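Local coordinates for protein phiAB6 tailspike (Unidentified phage, PDB 5JS4) that probably fragments the exopolysaccharide of Acinetobacter baumannii, acting as the trimeric beta-helical tailspike of a bacteriophage, at residues 590-595 against 605-610; 565-570 against 582-587; 314-319 against 343-348. All coordinates share one frame; numbering follows the deposited sequence.

How the interactions relate
Interactions 1 and 2 belong to one antiparallel sheet near the C-terminal end of the chain. Their centres are about 10 Å apart, and the strands 579-586 and 591-597 join them edge to edge. Interaction 1 is a buried hairpin at the trimer interface, in which apolar and aromatic side chains pack with the stems of a lysine and an arginine. Interaction 2 is partly buried and more polar: an aspartate and two waters take over part of the strand pairing. Interaction 3 has its centre about 78 Å from that of interaction 1 and 71 Å from that of interaction 2. It is a buried pair of parallel beta-helix strands, touched by no other subunit, whose arginine contacts a bound malonate.

Interaction 1: residues 590-595 against 605-610; sequences SRKWGT and AFYAPM
Lys592 runs its aliphatic chain alongside the ring of Tyr607, the two side chains pointing the same way from one face of a hairpin. Its CE touches two groups roughly at a right angle to each other, Tyr607 CE2 at 3.6 Å and Ala605 CB at 3.5 Å. A bend at chi3 (64°) tucks CE into this place. A long flexible chain suits the site because it can be apolar here and still charged at its end: NZ makes a salt bridge with the C-terminal carboxylate of Ser719, whose other oxygen, O, is hydrogen-bonded to Tyr607 OH.

The opposite face carries Trp593 and Phe606. Ala608 CB sits at the edge of the indole, in its plane, 3.7 Å from Trp593 CZ3; a residue as small as alanine lets the bicyclic ring lie close to the partner strand. The guanidinium of Arg591 lies over one face of the same indole, with Arg591 NH1 3.3 Å above the plane but offset toward the edge of the ring, while Trp593 CZ2 stands over the guanidinium centre. A salt bridge to Asp584 steadies the arginine. Farther along, Thr595 comes against the Phe606 ring, the side chains crossing at nearly a right angle with Thr595 CB 3.8 Å from Phe606 CE2.

Between the two faces the backbones pair in antiparallel fashion. Trp593 and Phe606 form a hydrogen-bonded pair: Trp593 N reaches Phe606 O at 2.9 Å, and Phe606 N reaches Trp593 O at 2.8 Å. Ala608 N continues the series to Arg591 O, and a water then links Arg591 N with Ala608 O.

Strand 591-597 lies between 579-586 and 602-615 in the sheet, while at the trimer interface Trp593 meets Trp593 of both other subunits edge-to-face.

Interaction 2: residues 565-570 against 582-587; sequences LVKRRV and ASDTYT
Asp584 turns its carboxylate back toward the backbone of Lys567, where OD1 accepts the Lys567 N-H at 2.8 Å. The bond is nearly straight (169°), but the donor approaches from well above the carboxylate plane. With CG placed between its own backbone N and carbonyl carbon (chi1 85°), the side chain reaches across and takes the place that a main-chain carbonyl would fill in regular pairing. Asp584 N returns the exchange to Lys567 O, N to O 2.9 Å. An aspartate is short enough for this link, and its second oxygen remains engaged: OD2 makes a salt bridge with Arg569 of the third subunit. Lys567 lays CB against the carboxylate, but its amino end leads elsewhere, to Glu554 of its own chain and Glu554 of the second subunit.

On the other face, Val566 CG1 packs against Ser583 CB at 3.7 Å. The methylenes CG and CD of Arg568 pass the Ser583 hydroxyl, each about 3.6 Å from OG, before the chain turns off at chi3 toward Asp553 of the second subunit, with which the guanidinium forms a salt bridge. Val566 and the stem of Arg568 thus both meet Ser583 from the side of their own strand, and a small serine lets each come close.

At one end the strands pair fully: Arg569 and Ala582 exchange two backbone hydrogen bonds. At the other they diverge, and waters fill in. One joins Leu565 O to Tyr586 N; another accepts from Leu565 N and lies 2.8 Å from Tyr586 O.

These features mark an antiparallel beta hairpin, 566-573 with 579-586, whose pairing is mended by a side chain and solvent where it splays. Strand 566-573 pairs in parallel with a strand of the second subunit, so the sheet runs on across that interface.

Interaction 3: residues 314-319 against 343-348; sequences CIDVDG and RCSNGA
Arg343 N donates to Ile315 O, the first of a series of backbone hydrogen bonds that run between two parallel strands in matched steps. Val317 N gives to Arg343 O at 2.8 Å, and Ser345 N gives to Val317 O. The series closes with Gly319 N to Ser345 O, a more bent bond (138° at the hydrogen).

Polar side chains form a second network on one face. Ser345 OG donates to the syn lone pair of Asp316 OD1 at 2.6 Å, and the same hydroxyl accepts from Arg343 NE at 2.9 Å in the guanidinium plane. Serine suits this position because one small hydroxyl can both give and accept. Asp316 and Arg343 lie side by side with their planes almost perpendicular (85° apart), and the direct salt bridge, Asp316 OD1 to Arg343 NE, is long at 4.0 Å. Asp316 OD2 forms a salt bridge with Arg283 NE. A water donates to both Asp318 OD1 and Asn346 OD1; Asp318 OD1 is also hydrogen-bonded to Ser320.

Apolar contacts involve Val317 and Cys344, which share the other face. Cys344 SG, set anti to its backbone N (chi1 -174°), rests 3.6 Å from Gly319 CA. Beyond the strand ends, Gly319 and Gly347, both without side chains, bring their CA atoms to 3.6 Å.

Such in-register pairing is what is expected of successive coils of the parallel beta-helix, right-handed in pectate lyase-like proteins. Here it also positions Arg343, which with Tyr310, Ile370, Asn371 and Tyr394 lines a pocket holding malonate, probably from the crystallisation liquor.

Interaction 1: residues 590-595 against 605-610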
ATOM      1  N   SER A 590     -11.894 -36.942  21.985  1.00  7.61           N
ATOM      2  CA  SER A 590     -11.120 -37.710  21.002  1.00  7.97           C
ATOM      3  C   SER A 590     -10.000 -36.900  20.368  1.00  7.50           C
ATOM      4  O   SER A 590     -10.216 -35.776  19.925  1.00  7.59           O
ATOM      5  CB  SER A 590     -12.055 -38.214  19.898  1.00  8.70           C
ATOM      6  OG  SER A 590     -11.357 -38.978  18.927  1.00 10.55           O
ATOM      7  N   ARG A 591      -8.812 -37.499  20.305  1.00  7.25           N
ATOM      8  CA  ARG A 591      -7.693 -36.938  19.560  1.00  7.25           C
ATOM      9  C   ARG A 591      -7.169 -37.998  18.599  1.00  7.10           C
ATOM     10  O   ARG A 591      -6.690 -39.051  19.029  1.00  7.12           O
ATOM     11  CB  ARG A 591      -6.574 -36.471  20.495  1.00  7.43           C
ATOM     12  CG  ARG A 591      -5.466 -35.689  19.801  1.00  7.91           C
ATOM     13  CD  ARG A 591      -5.937 -34.298  19.429  1.00  8.02           C
ATOM     14  NE  ARG A 591      -4.924 -33.423  18.840  1.00  8.27           N
ATOM     15  CZ  ARG A 591      -4.802 -33.132  17.547  1.00  8.09           C
ATOM     16  NH1 ARG A 591      -5.586 -33.690  16.630  1.00  8.30           N
ATOM     17  NH2 ARG A 591      -3.868 -32.273  17.159  1.00  9.10           N
ATOM     18  N   LYS A 592      -7.298 -37.720  17.302  1.00  7.06           N
ATOM     19  CA  LYS A 592      -6.891 -38.642  16.242  1.00  7.37           C
ATOM     20  C   LYS A 592      -6.292 -37.881  15.071  1.00  7.15           C
ATOM     21  O   LYS A 592      -6.520 -36.677  14.916  1.00  7.40           O
ATOM     22  CB  LYS A 592      -8.094 -39.434  15.717  1.00  8.33           C
ATOM     23  CG  LYS A 592      -8.754 -40.366  16.718  1.00  9.06           C
ATOM     24  CD  LYS A 592     -10.098 -40.877  16.216  1.00  9.37           C
ATOM     25  CE  LYS A 592      -9.968 -41.739  14.971  1.00  9.73           C
ATOM     26  NZ  LYS A 592     -11.282 -42.333  14.592  1.00 10.72           N
ATOM     27  N   TRP A 593      -5.541 -38.606  14.241  1.00  6.92           N
ATOM     28  CA  TRP A 593      -5.047 -38.104  12.967  1.00  7.04           C
ATOM     29  C   TRP A 593      -5.428 -39.125  11.906  1.00  7.42           C
ATOM     30  O   TRP A 593      -5.067 -40.296  12.007  1.00  7.97           O
ATOM     31  CB  TRP A 593      -3.530 -37.896  13.010  1.00  6.90           C
ATOM     32  CG  TRP A 593      -3.147 -36.829  13.973  1.00  6.83           C
ATOM     33  CD1 TRP A 593      -2.939 -35.509  13.702  1.00  7.05           C
ATOM     34  CD2 TRP A 593      -2.982 -36.985  15.382  1.00  6.78           C
ATOM     35  NE1 TRP A 593      -2.625 -34.831  14.864  1.00  6.83           N
ATOM     36  CE2 TRP A 593      -2.651 -35.717  15.909  1.00  6.84           C
ATOM     37  CE3 TRP A 593      -3.081 -38.074  16.251  1.00  6.70           C
ATOM     38  CZ2 TRP A 593      -2.417 -35.515  17.272  1.00  7.09           C
ATOM     39  CZ3 TRP A 593      -2.846 -37.873  17.610  1.00  6.66           C
ATOM     40  CH2 TRP A 593      -2.520 -36.601  18.102  1.00  6.93           C
ATOM     41  N   GLY A 594      -6.186 -38.682  10.910  1.00  7.62           N
ATOM     42  CA  GLY A 594      -6.672 -39.569   9.872  1.00  7.83           C
ATOM     43  C   GLY A 594      -5.588 -39.997   8.909  1.00  8.20           C
ATOM     44  O   GLY A 594      -4.564 -39.329   8.746  1.00  7.98           O
ATOM     45  N   THR A 595      -5.820 -41.143   8.287  1.00  8.22           N
ATOM     46  CA  THR A 595      -5.024 -41.575   7.152  1.00  8.27           C
ATOM     47  C   THR A 595      -5.924 -42.364   6.210  1.00  8.78           C
ATOM     48  O   THR A 595      -7.117 -42.523   6.468  1.00  8.57           O
ATOM     49  CB  THR A 595      -3.775 -42.370   7.587  1.00  8.45           C
ATOM     50  OG1 THR A 595      -3.000 -42.696   6.427  1.00  9.04           O
ATOM     51  CG2 THR A 595      -4.134 -43.642   8.338  1.00  8.92           C
ATOM     52  N   ALA A 605      -6.540 -44.404  11.058  1.00  6.94           N
ATOM     53  CA  ALA A 605      -6.246 -43.339  12.004  1.00  7.14           C
ATOM     54  C   ALA A 605      -5.141 -43.704  12.973  1.00  7.05           C
ATOM     55  O   ALA A 605      -4.913 -44.882  13.276  1.00  6.77           O
ATOM     56  CB  ALA A 605      -7.494 -42.951  12.780  1.00  7.80           C
ATOM     57  N   PHE A 606      -4.490 -42.650  13.454  1.00  6.88           N
ATOM     58  CA  PHE A 606      -3.511 -42.696  14.518  1.00  6.91           C
ATOM     59  C   PHE A 606      -4.165 -42.046  15.735  1.00  7.10           C
ATOM     60  O   PHE A 606      -4.918 -41.080  15.587  1.00  7.18           O
ATOM     61  CB  PHE A 606      -2.270 -41.921  14.090  1.00  7.24           C
ATOM     62  CG  PHE A 606      -1.717 -42.356  12.756  1.00  7.25           C
ATOM     63  CD1 PHE A 606      -1.143 -43.607  12.611  1.00  7.66           C
ATOM     64  CD2 PHE A 606      -1.781 -41.518  11.649  1.00  7.40           C
ATOM     65  CE1 PHE A 606      -0.642 -44.018  11.386  1.00  7.97           C
ATOM     66  CE2 PHE A 606      -1.271 -41.919  10.423  1.00  7.75           C
ATOM     67  CZ  PHE A 606      -0.703 -43.171  10.297  1.00  7.90           C
ATOM     68  N   TYR A 607      -3.857 -42.566  16.924  1.00  6.94           N
ATOM     69  CA  TYR A 607      -4.592 -42.237  18.154  1.00  6.96           C
ATOM     70  C   TYR A 607      -3.688 -41.712  19.259  1.00  7.17           C
ATOM     71  O   TYR A 607      -2.603 -42.247  19.482  1.00  7.38           O
ATOM     72  CB  TYR A 607      -5.306 -43.485  18.687  1.00  7.41           C
ATOM     73  CG  TYR A 607      -6.373 -44.000  17.761  1.00  8.13           C
ATOM     74  CD1 TYR A 607      -6.036 -44.658  16.583  1.00  8.60           C
ATOM     75  CD2 TYR A 607      -7.717 -43.822  18.051  1.00  8.72           C
ATOM     76  CE1 TYR A 607      -7.009 -45.123  15.720  1.00  9.23           C
ATOM     77  CE2 TYR A 607      -8.699 -44.290  17.193  1.00  9.05           C
ATOM     78  CZ  TYR A 607      -8.332 -44.938  16.028  1.00  9.10           C
ATOM     79  OH  TYR A 607      -9.286 -45.399  15.148  1.00 11.33           O
ATOM     80  N   ALA A 608      -4.166 -40.687  19.961  1.00  7.21           N
ATOM     81  CA  ALA A 608      -3.567 -40.254  21.222  1.00  6.89           C
ATOM     82  C   ALA A 608      -4.590 -40.548  22.319  1.00  6.70           C
ATOM     83  O   ALA A 608      -5.499 -39.755  22.536  1.00  7.24           O
ATOM     84  CB  ALA A 608      -3.221 -38.772  21.178  1.00  7.04           C
ATOM     85  N   PRO A 609      -4.470 -41.704  22.992  1.00  6.75           N
ATOM     86  CA  PRO A 609      -5.507 -42.086  23.956  1.00  6.84           C
ATOM     87  C   PRO A 609      -5.456 -41.290  25.249  1.00  6.82           C
ATOM     88  O   PRO A 609      -4.439 -40.675  25.568  1.00  7.09           O
ATOM     89  CB  PRO A 609      -5.185 -43.553  24.249  1.00  7.38           C
ATOM     90  CG  PRO A 609      -3.711 -43.644  24.056  1.00  7.37           C
ATOM     91  CD  PRO A 609      -3.403 -42.719  22.911  1.00  7.26           C
ATOM     92  N   MET A 610      -6.556 -41.308  25.990  1.00  6.83           N
ATOM     93  CA  MET A 610      -6.518 -40.884  27.379  1.00  7.01           C
ATOM     94  C   MET A 610      -5.724 -41.917  28.161  1.00  7.20           C
ATOM     95  O   MET A 610      -5.879 -43.120  27.947  1.00  7.86           O
ATOM     96  CB  MET A 610      -7.924 -40.761  27.960  1.00  7.60           C
ATOM     97  CG  MET A 610      -8.676 -39.556  27.435  1.00  7.97           C
ATOM     98  SD  MET A 610     -10.338 -39.393  28.112  1.00  9.79           S
ATOM     99  CE  MET A 610     -11.251 -40.539  27.088  1.00 10.80           C
TER
HETATM  100  O   HOH W   1      -8.245 -39.917  22.100  1.00 12.49           O

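Interaction 2: residues 565-570 against 582-587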
ATOM      1  N   LEU A 565     -12.415 -27.741  15.546  1.00 10.70           N
ATOM      2  CA  LEU A 565     -11.816 -27.536  14.234  1.00 10.76           C
ATOM      3  C   LEU A 565     -11.376 -28.871  13.674  1.00  9.84           C
ATOM      4  O   LEU A 565     -11.163 -29.823  14.414  1.00  9.90           O
ATOM      5  CB  LEU A 565     -10.573 -26.646  14.326  1.00 11.86           C
ATOM      6  CG  LEU A 565     -10.684 -25.267  14.948  1.00 13.21           C
ATOM      7  CD1 LEU A 565      -9.346 -24.555  14.846  1.00 13.36           C
ATOM      8  CD2 LEU A 565     -11.776 -24.455  14.274  1.00 13.34           C
ATOM      9  N   VAL A 566     -11.219 -28.920  12.359  1.00  9.99           N
ATOM     10  CA  VAL A 566     -10.552 -30.032  11.707  1.00 10.49           C
ATOM     11  C   VAL A 566      -9.372 -29.461  10.941  1.00 10.88           C
ATOM     12  O   VAL A 566      -9.527 -28.507  10.177  1.00 11.84           O
ATOM     13  CB  VAL A 566     -11.492 -30.780  10.748  1.00 11.33           C
ATOM     14  CG1 VAL A 566     -10.724 -31.805   9.925  1.00 11.53           C
ATOM     15  CG2 VAL A 566     -12.605 -31.452  11.533  1.00 10.96           C
ATOM     16  N   LYS A 567      -8.194 -30.028  11.162  1.00 10.31           N
ATOM     17  CA  LYS A 567      -7.027 -29.665  10.387  1.00 10.50           C
ATOM     18  C   LYS A 567      -6.804 -30.724   9.323  1.00 10.03           C
ATOM     19  O   LYS A 567      -6.918 -31.922   9.593  1.00 10.41           O
ATOM     20  CB  LYS A 567      -5.812 -29.508  11.290  1.00 11.98           C
ATOM     21  CG  LYS A 567      -5.946 -28.325  12.234  1.00 13.61           C
ATOM     22  CD  LYS A 567      -4.640 -27.980  12.925  1.00 15.47           C
ATOM     23  CE  LYS A 567      -3.651 -27.320  11.978  1.00 15.20           C
ATOM     24  NZ  LYS A 567      -2.415 -26.904  12.695  1.00 15.69           N
ATOM     25  N   ARG A 568      -6.523 -30.270   8.108  1.00  9.61           N
ATOM     26  CA  ARG A 568      -6.223 -31.164   7.002  1.00  9.98           C
ATOM     27  C   ARG A 568      -4.773 -30.960   6.605  1.00  9.90           C
ATOM     28  O   ARG A 568      -4.282 -29.833   6.563  1.00 12.34           O
ATOM     29  CB  ARG A 568      -7.146 -30.908   5.817  1.00 11.46           C
ATOM     30  CG  ARG A 568      -8.626 -31.007   6.155  1.00 12.45           C
ATOM     31  CD  ARG A 568      -9.457 -31.253   4.907  1.00 14.62           C
ATOM     32  NE  ARG A 568      -9.245 -30.213   3.907  1.00 15.84           N
ATOM     33  CZ  ARG A 568      -9.596 -30.311   2.624  1.00 17.91           C
ATOM     34  NH1 ARG A 568     -10.187 -31.408   2.159  1.00 20.13           N
ATOM     35  NH2 ARG A 568      -9.354 -29.303   1.795  1.00 18.77           N
ATOM     36  N   ARG A 569      -4.088 -32.059   6.322  1.00  9.02           N
ATOM     37  CA  ARG A 569      -2.663 -32.012   6.038  1.00  8.46           C
ATOM     38  C   ARG A 569      -2.326 -33.005   4.944  1.00  8.73           C
ATOM     39  O   ARG A 569      -2.777 -34.148   4.987  1.00  8.99           O
ATOM     40  CB  ARG A 569      -1.874 -32.330   7.304  1.00  8.48           C
ATOM     41  CG  ARG A 569      -0.367 -32.340   7.126  1.00  8.34           C
ATOM     42  CD  ARG A 569       0.329 -32.210   8.471  1.00  8.52           C
ATOM     43  NE  ARG A 569       1.683 -32.753   8.437  1.00  8.90           N
ATOM     44  CZ  ARG A 569       2.507 -32.778   9.479  1.00  9.33           C
ATOM     45  NH1 ARG A 569       2.136 -32.263  10.646  1.00  9.75           N
ATOM     46  NH2 ARG A 569       3.715 -33.307   9.345  1.00  9.53           N
ATOM     47  N   VAL A 570      -1.535 -32.567   3.968  1.00  8.47           N
ATOM     48  CA  VAL A 570      -1.100 -33.465   2.895  1.00  8.84           C
ATOM     49  C   VAL A 570      -0.193 -34.549   3.473  1.00  9.01           C
ATOM     50  O   VAL A 570       0.751 -34.253   4.210  1.00  9.49           O
ATOM     51  CB  VAL A 570      -0.406 -32.711   1.734  1.00  8.96           C
ATOM     52  CG1 VAL A 570       0.889 -32.044   2.180  1.00  9.04           C
ATOM     53  CG2 VAL A 570      -0.149 -33.651   0.562  1.00  9.43           C
ATOM     54  N   ALA A 582      -5.277 -35.442   4.631  1.00 10.39           N
ATOM     55  CA  ALA A 582      -5.905 -36.208   5.703  1.00 10.36           C
ATOM     56  C   ALA A 582      -6.435 -35.264   6.769  1.00 10.07           C
ATOM     57  O   ALA A 582      -5.861 -34.203   7.000  1.00 12.24           O
ATOM     58  CB  ALA A 582      -4.904 -37.169   6.313  1.00 10.95           C
ATOM     59  N   SER A 583      -7.509 -35.678   7.436  1.00  8.84           N
ATOM     60  CA  SER A 583      -8.182 -34.857   8.443  1.00  8.70           C
ATOM     61  C   SER A 583      -7.907 -35.370   9.846  1.00  8.31           C
ATOM     62  O   SER A 583      -7.937 -36.576  10.086  1.00  8.24           O
ATOM     63  CB  SER A 583      -9.692 -34.854   8.198  1.00  9.53           C
ATOM     64  OG  SER A 583     -10.004 -34.175   6.998  1.00 11.77           O
ATOM     65  N   ASP A 584      -7.657 -34.451  10.777  1.00  8.22           N
ATOM     66  CA  ASP A 584      -7.494 -34.828  12.173  1.00  8.13           C
ATOM     67  C   ASP A 584      -8.810 -34.678  12.944  1.00  8.51           C
ATOM     68  O   ASP A 584      -9.844 -34.274  12.388  1.00  9.11           O
ATOM     69  CB  ASP A 584      -6.303 -34.084  12.819  1.00  8.35           C
ATOM     70  CG  ASP A 584      -6.645 -32.697  13.351  1.00  8.45           C
ATOM     71  OD1 ASP A 584      -7.701 -32.124  13.015  1.00  9.18           O
ATOM     72  OD2 ASP A 584      -5.819 -32.172  14.139  1.00  8.99           O
ATOM     73  N   THR A 585      -8.754 -35.054  14.217  1.00  8.38           N
ATOM     74  CA  THR A 585      -9.868 -34.928  15.146  1.00  7.97           C
ATOM     75  C   THR A 585      -9.311 -34.419  16.470  1.00  7.77           C
ATOM     76  O   THR A 585      -8.326 -34.948  16.982  1.00  7.81           O
ATOM     77  CB  THR A 585     -10.554 -36.286  15.388  1.00  8.41           C
ATOM     78  OG1 THR A 585     -10.997 -36.834  14.140  1.00  9.77           O
ATOM     79  CG2 THR A 585     -11.752 -36.142  16.325  1.00  8.76           C
ATOM     80  N   TYR A 586      -9.935 -33.382  17.016  1.00  7.36           N
ATOM     81  CA  TYR A 586      -9.577 -32.890  18.336  1.00  7.46           C
ATOM     82  C   TYR A 586     -10.846 -32.319  18.955  1.00  7.62           C
ATOM     83  O   TYR A 586     -11.181 -31.148  18.778  1.00  8.21           O
ATOM     84  CB  TYR A 586      -8.466 -31.841  18.240  1.00  7.45           C
ATOM     85  CG  TYR A 586      -7.796 -31.422  19.549  1.00  7.59           C
ATOM     86  CD1 TYR A 586      -8.276 -31.816  20.808  1.00  7.50           C
ATOM     87  CD2 TYR A 586      -6.685 -30.593  19.513  1.00  7.73           C
ATOM     88  CE1 TYR A 586      -7.646 -31.401  21.975  1.00  7.36           C
ATOM     89  CE2 TYR A 586      -6.059 -30.171  20.673  1.00  7.87           C
ATOM     90  CZ  TYR A 586      -6.539 -30.574  21.898  1.00  7.35           C
ATOM     91  OH  TYR A 586      -5.896 -30.143  23.041  1.00  7.63           O
ATOM     92  N   THR A 587     -11.561 -33.191  19.652  1.00  7.59           N
ATOM     93  CA  THR A 587     -12.761 -32.818  20.381  1.00  7.78           C
ATOM     94  C   THR A 587     -12.464 -32.935  21.866  1.00  8.48           C
ATOM     95  O   THR A 587     -11.351 -33.271  22.269  1.00  8.86           O
ATOM     96  CB  THR A 587     -13.937 -33.745  20.033  1.00  8.57           C
ATOM     97  OG1 THR A 587     -13.712 -35.038  20.606  1.00  8.36           O
ATOM     98  CG2 THR A 587     -14.123 -33.866  18.524  1.00  9.16           C
TER
HETATM   99  O   HOH W   2     -10.580 -28.753  17.505  1.00  8.69           O
HETATM  100  O   HOH W   3     -12.050 -32.202  15.551  1.00 10.29           O

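Interaction 3: residues 314-319 against 343-348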
ATOM      1  N   CYS A 314      13.343  32.278  -6.795  1.00 13.24           N
ATOM      2  CA  CYS A 314      13.092  31.865  -5.424  1.00 13.71           C
ATOM      3  C   CYS A 314      12.683  33.037  -4.553  1.00 13.12           C
ATOM      4  O   CYS A 314      12.822  34.199  -4.943  1.00 13.59           O
ATOM      5  CB  CYS A 314      14.331  31.200  -4.805  1.00 13.94           C
ATOM      6  SG  CYS A 314      15.632  32.338  -4.265  1.00 15.42           S
ATOM      7  N   ILE A 315      12.162  32.704  -3.378  1.00 12.89           N
ATOM      8  CA  ILE A 315      12.044  33.646  -2.276  1.00 13.82           C
ATOM      9  C   ILE A 315      13.271  33.434  -1.394  1.00 14.45           C
ATOM     10  O   ILE A 315      13.594  32.304  -1.038  1.00 14.58           O
ATOM     11  CB  ILE A 315      10.744  33.425  -1.483  1.00 14.33           C
ATOM     12  CG1 ILE A 315       9.545  33.811  -2.353  1.00 14.77           C
ATOM     13  CG2 ILE A 315      10.755  34.235  -0.191  1.00 15.23           C
ATOM     14  CD1 ILE A 315       8.198  33.428  -1.779  1.00 15.17           C
ATOM     15  N   ASP A 316      13.960  34.525  -1.071  1.00 14.89           N
ATOM     16  CA  ASP A 316      15.181  34.474  -0.279  1.00 15.37           C
ATOM     17  C   ASP A 316      14.974  35.347   0.955  1.00 15.20           C
ATOM     18  O   ASP A 316      15.094  36.575   0.898  1.00 16.21           O
ATOM     19  CB  ASP A 316      16.366  34.947  -1.125  1.00 16.35           C
ATOM     20  CG  ASP A 316      17.712  34.709  -0.458  1.00 17.51           C
ATOM     21  OD1 ASP A 316      17.765  34.519   0.774  1.00 18.34           O
ATOM     22  OD2 ASP A 316      18.730  34.713  -1.185  1.00 18.75           O
ATOM     23  N   VAL A 317      14.632  34.698   2.063  1.00 14.98           N
ATOM     24  CA  VAL A 317      14.360  35.385   3.319  1.00 15.52           C
ATOM     25  C   VAL A 317      15.682  35.757   3.984  1.00 16.49           C
ATOM     26  O   VAL A 317      16.565  34.914   4.136  1.00 16.22           O
ATOM     27  CB  VAL A 317      13.521  34.499   4.263  1.00 16.22           C
ATOM     28  CG1 VAL A 317      13.297  35.185   5.604  1.00 16.68           C
ATOM     29  CG2 VAL A 317      12.186  34.158   3.616  1.00 16.49           C
ATOM     30  N   ASP A 318      15.814  37.024   4.367  1.00 17.15           N
ATOM     31  CA  ASP A 318      17.030  37.512   5.013  1.00 17.97           C
ATOM     32  C   ASP A 318      17.001  37.173   6.500  1.00 18.29           C
ATOM     33  O   ASP A 318      16.415  37.900   7.305  1.00 19.40           O
ATOM     34  CB  ASP A 318      17.169  39.021   4.803  1.00 18.69           C
ATOM     35  CG  ASP A 318      18.442  39.589   5.404  1.00 20.93           C
ATOM     36  OD1 ASP A 318      19.275  38.814   5.925  1.00 20.72           O
ATOM     37  OD2 ASP A 318      18.606  40.823   5.347  1.00 24.09           O
ATOM     38  N   GLY A 319      17.642  36.063   6.854  1.00 18.11           N
ATOM     39  CA  GLY A 319      17.685  35.594   8.233  1.00 18.75           C
ATOM     40  C   GLY A 319      18.494  36.464   9.181  1.00 20.44           C
ATOM     41  O   GLY A 319      18.410  36.285  10.395  1.00 21.70           O
ATOM     42  N   ARG A 343      14.472  29.945   0.321  1.00 13.64           N
ATOM     43  CA  ARG A 343      15.597  29.758   1.222  1.00 13.96           C
ATOM     44  C   ARG A 343      15.651  30.861   2.268  1.00 14.22           C
ATOM     45  O   ARG A 343      15.047  31.927   2.104  1.00 13.86           O
ATOM     46  CB  ARG A 343      16.917  29.729   0.438  1.00 14.56           C
ATOM     47  CG  ARG A 343      17.270  31.035  -0.266  1.00 15.66           C
ATOM     48  CD  ARG A 343      18.674  31.017  -0.851  1.00 16.77           C
ATOM     49  NE  ARG A 343      19.708  31.107   0.182  1.00 17.55           N
ATOM     50  CZ  ARG A 343      20.400  30.083   0.686  1.00 18.53           C
ATOM     51  NH1 ARG A 343      20.196  28.835   0.268  1.00 18.98           N
ATOM     52  NH2 ARG A 343      21.314  30.313   1.624  1.00 19.89           N
ATOM     53  N   CYS A 344      16.383  30.587   3.343  1.00 15.20           N
ATOM     54  CA  CYS A 344      16.746  31.598   4.319  1.00 15.84           C
ATOM     55  C   CYS A 344      18.257  31.769   4.270  1.00 16.38           C
ATOM     56  O   CYS A 344      19.000  30.798   4.438  1.00 16.05           O
ATOM     57  CB  CYS A 344      16.314  31.181   5.719  1.00 16.08           C
ATOM     58  SG  CYS A 344      16.583  32.460   6.962  1.00 18.82           S
ATOM     59  N   SER A 345      18.700  32.998   4.019  1.00 17.09           N
ATOM     60  CA  SER A 345      20.121  33.320   3.960  1.00 18.06           C
ATOM     61  C   SER A 345      20.562  33.970   5.265  1.00 18.79           C
ATOM     62  O   SER A 345      19.851  34.814   5.811  1.00 18.20           O
ATOM     63  CB  SER A 345      20.402  34.273   2.797  1.00 18.57           C
ATOM     64  OG  SER A 345      20.078  33.676   1.552  1.00 18.92           O
ATOM     65  N   ASN A 346      21.727  33.558   5.760  1.00 19.46           N
ATOM     66  CA  ASN A 346      22.352  34.174   6.936  1.00 20.49           C
ATOM     67  C   ASN A 346      21.462  34.179   8.181  1.00 20.56           C
ATOM     68  O   ASN A 346      21.441  35.152   8.937  1.00 22.28           O
ATOM     69  CB  ASN A 346      22.807  35.599   6.597  1.00 22.18           C
ATOM     70  CG  ASN A 346      23.748  35.638   5.412  1.00 24.09           C
ATOM     71  OD1 ASN A 346      23.452  36.254   4.388  1.00 27.79           O
ATOM     72  ND2 ASN A 346      24.885  34.964   5.538  1.00 25.06           N
ATOM     73  N   GLY A 347      20.741  33.079   8.395  1.00 19.57           N
ATOM     74  CA  GLY A 347      19.824  32.956   9.530  1.00 20.38           C
ATOM     75  C   GLY A 347      20.247  31.957  10.593  1.00 20.61           C
ATOM     76  O   GLY A 347      19.463  31.648  11.489  1.00 20.97           O
ATOM     77  N   ALA A 348      21.478  31.455  10.508  1.00 21.38           N
ATOM     78  CA  ALA A 348      21.975  30.472  11.472  1.00 22.30           C
ATOM     79  C   ALA A 348      21.846  31.000  12.899  1.00 22.12           C
ATOM     80  O   ALA A 348      22.378  32.062  13.228  1.00 24.36           O
ATOM     81  CB  ALA A 348      23.425  30.113  11.176  1.00 23.21           C
TER
HETATM   82  O   HOH W   4      21.188  37.907   4.120  1.00 29.66           O